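Local coordinates for protein bsobi restriction endonuclease (Geobacillus stearothermophilus, PDB 1DC1) that recognises the double-stranded DNA sequence 5'-CYCGRG-3' as a homodimer and cleaves it after the first C, leaving terminal 5'-phosphates, at residues D[78-81]-D[82-85]. Sequence-based numbering, arbitrary orientation.
Sequences ISDK and AKKF. With nucleotides of chain B.
S79 and A82 meet in a local helix-capping contact at the start of the short helix 80-83, which follows helix 69-75 and presents its N-terminus to the DNA backbone. The N-cap assignment rests on A82 N donating to S79 OG at 2.9 Å (N-H...O 160°), with K83 N bonded to S79 O one step on. OG stands between the backbone N and carbonyl carbon of S79 (chi1 66°), from where it also donates to OP2 of DA9 of chain B at 2.7 Å; one hydroxyl thus joins helix end and phosphate. The next phosphate is held by the backbone: D80 N reaches OP1 of DG10 of chain B at 3.0 Å, while K81 N gives OP2 a weak bond. K81 extends into the base edges, bent only at chi3, and NZ donates to O6 of DG10 at 2.8 Å and N7 of DA9 at 3.0 Å, both of chain B. D246 of the second subunit forms a salt bridge with the same ammonium. A methionine at K81 would probably leave these purine acceptors and that carboxylate without their shared donor. One turn on, K84 folds back through bends at chi3 and chi4, and its NZ donates to K81 O at 2.8 Å, 18° off the carbonyl plane. Purine N7 and O6 accept on the major-groove edge, so the chemistry implies direct base readout by K81, with phosphate binding at the helix N-terminus probably setting its approach.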
loop_
_atom_site.group_PDB
_atom_site.type_symbol
_atom_site.label_atom_id
_atom_site.label_comp_id
_atom_site.label_asym_id
_atom_site.label_seq_id
_atom_site.Cartn_x
_atom_site.Cartn_y
_atom_site.Cartn_z
ATOM N N ILE D 78 5.631 -8.860 -16.458
ATOM C CA ILE D 78 5.171 -7.498 -16.672
ATOM C C ILE D 78 3.702 -7.237 -16.244
ATOM O O ILE D 78 2.760 -7.681 -16.909
ATOM C CB ILE D 78 5.383 -7.089 -18.173
ATOM C CG1 ILE D 78 6.825 -7.400 -18.626
ATOM C CG2 ILE D 78 5.011 -5.597 -18.358
ATOM C CD1 ILE D 78 7.904 -6.709 -17.819
ATOM N N SER D 79 3.540 -6.515 -15.139
ATOM C CA SER D 79 2.219 -6.185 -14.631
ATOM C C SER D 79 1.570 -5.181 -15.589
ATOM O O SER D 79 2.246 -4.509 -16.335
ATOM C CB SER D 79 2.331 -5.563 -13.245
ATOM O OG SER D 79 2.985 -4.295 -13.339
ATOM N N ASP D 80 0.257 -5.057 -15.562
ATOM C CA ASP D 80 -0.357 -4.084 -16.455
ATOM C C ASP D 80 0.058 -2.669 -16.064
ATOM O O ASP D 80 0.142 -1.775 -16.928
ATOM C CB ASP D 80 -1.863 -4.255 -16.482
ATOM C CG ASP D 80 -2.292 -5.464 -17.315
ATOM O OD1 ASP D 80 -1.461 -5.998 -18.084
ATOM O OD2 ASP D 80 -3.473 -5.867 -17.198
ATOM N N LYS D 81 0.367 -2.477 -14.776
ATOM C CA LYS D 81 0.840 -1.169 -14.306
ATOM C C LYS D 81 2.223 -0.883 -14.971
ATOM O O LYS D 81 2.445 0.202 -15.498
ATOM C CB LYS D 81 0.972 -1.154 -12.765
ATOM C CG LYS D 81 1.854 -0.052 -12.229
ATOM C CD LYS D 81 1.574 0.296 -10.769
ATOM C CE LYS D 81 0.258 1.027 -10.539
ATOM N NZ LYS D 81 0.039 1.304 -9.072
ATOM N N ALA D 82 3.132 -1.865 -14.966
ATOM C CA ALA D 82 4.447 -1.669 -15.567
ATOM C C ALA D 82 4.398 -1.521 -17.092
ATOM O O ALA D 82 5.191 -0.776 -17.681
ATOM C CB ALA D 82 5.398 -2.833 -15.214
ATOM N N LYS D 83 3.466 -2.233 -17.718
ATOM C CA LYS D 83 3.363 -2.272 -19.163
ATOM C C LYS D 83 3.201 -0.873 -19.755
ATOM O O LYS D 83 3.730 -0.604 -20.848
ATOM C CB LYS D 83 2.262 -3.287 -19.532
ATOM C CG LYS D 83 1.194 -2.892 -20.517
ATOM C CD LYS D 83 0.613 -4.164 -21.171
ATOM C CE LYS D 83 -0.842 -4.016 -21.601
ATOM N NZ LYS D 83 -1.682 -3.380 -20.560
ATOM N N LYS D 84 2.562 0.026 -19.001
ATOM C CA LYS D 84 2.349 1.396 -19.468
ATOM C C LYS D 84 3.654 2.125 -19.827
ATOM O O LYS D 84 3.677 3.038 -20.633
ATOM C CB LYS D 84 1.685 2.242 -18.386
ATOM C CG LYS D 84 0.337 1.796 -17.922
ATOM C CD LYS D 84 -0.293 2.927 -17.037
ATOM C CE LYS D 84 0.678 3.523 -15.989
ATOM N NZ LYS D 84 1.030 2.554 -14.901
ATOM N N PHE D 85 4.735 1.745 -19.178
ATOM C CA PHE D 85 6.040 2.387 -19.335
ATOM C C PHE D 85 6.983 1.731 -20.346
ATOM O O PHE D 85 8.085 2.232 -20.588
ATOM C CB PHE D 85 6.782 2.433 -17.958
ATOM C CG PHE D 85 6.051 3.232 -16.883
ATOM C CD1 PHE D 85 5.062 2.621 -16.071
ATOM C CD2 PHE D 85 6.247 4.612 -16.758
ATOM C CE1 PHE D 85 4.281 3.376 -15.168
ATOM C CE2 PHE D 85 5.467 5.373 -15.865
ATOM C CZ PHE D 85 4.485 4.747 -15.075
ATOM P P DG B 10 -1.774 -5.224 -12.404
ATOM O OP1 DG B 10 -1.654 -6.168 -13.548
ATOM O OP2 DG B 10 -1.350 -3.816 -12.574
ATOM O "O5'" DG B 10 -3.245 -5.360 -11.817
ATOM C "C5'" DG B 10 -4.286 -4.475 -12.173
ATOM C "C4'" DG B 10 -5.253 -4.349 -11.014
ATOM O "O4'" DG B 10 -4.541 -3.898 -9.847
ATOM C "C3'" DG B 10 -6.302 -3.281 -11.284
ATOM O "O3'" DG B 10 -7.468 -3.896 -11.765
ATOM C "C2'" DG B 10 -6.566 -2.650 -9.936
ATOM C "C1'" DG B 10 -5.225 -2.798 -9.237
ATOM N N9 DG B 10 -4.366 -1.626 -9.338
ATOM C C8 DG B 10 -3.126 -1.570 -9.938
ATOM N N7 DG B 10 -2.539 -0.417 -9.786
ATOM C C5 DG B 10 -3.459 0.344 -9.063
ATOM C C6 DG B 10 -3.372 1.705 -8.570
ATOM O O6 DG B 10 -2.466 2.527 -8.735
ATOM N N1 DG B 10 -4.519 2.066 -7.843
ATOM C C2 DG B 10 -5.638 1.262 -7.680
ATOM N N2 DG B 10 -6.684 1.816 -6.991
ATOM N N3 DG B 10 -5.735 0.010 -8.160
ATOM C C4 DG B 10 -4.607 -0.382 -8.812
ATOM P P DA B 9 3.567 -3.874 -9.850
ATOM O OP1 DA B 9 4.559 -4.834 -9.296
ATOM O OP2 DA B 9 3.941 -3.093 -11.061
ATOM O "O5'" DA B 9 2.140 -4.574 -10.109
ATOM C "C5'" DA B 9 1.783 -5.882 -9.556
ATOM C "C4'" DA B 9 0.331 -5.902 -9.139
ATOM O "O4'" DA B 9 0.135 -5.313 -7.840
ATOM C "C3'" DA B 9 -0.637 -5.148 -10.038
ATOM O "O3'" DA B 9 -0.909 -5.890 -11.231
ATOM C "C2'" DA B 9 -1.836 -4.940 -9.122
ATOM C "C1'" DA B 9 -1.168 -4.736 -7.763
ATOM N N9 DA B 9 -1.004 -3.316 -7.444
ATOM C C8 DA B 9 0.004 -2.465 -7.865
ATOM N N7 DA B 9 -0.135 -1.238 -7.432
ATOM C C5 DA B 9 -1.298 -1.272 -6.668
ATOM C C6 DA B 9 -1.988 -0.285 -5.927
ATOM N N6 DA B 9 -1.598 0.980 -5.806
ATOM N N1 DA B 9 -3.110 -0.661 -5.301
ATOM C C2 DA B 9 -3.525 -1.931 -5.397
ATOM N N3 DA B 9 -2.976 -2.937 -6.046
ATOM C C4 DA B 9 -1.847 -2.543 -6.668
HETATM O O HOH W 1 -1.720 -1.004 -18.684
#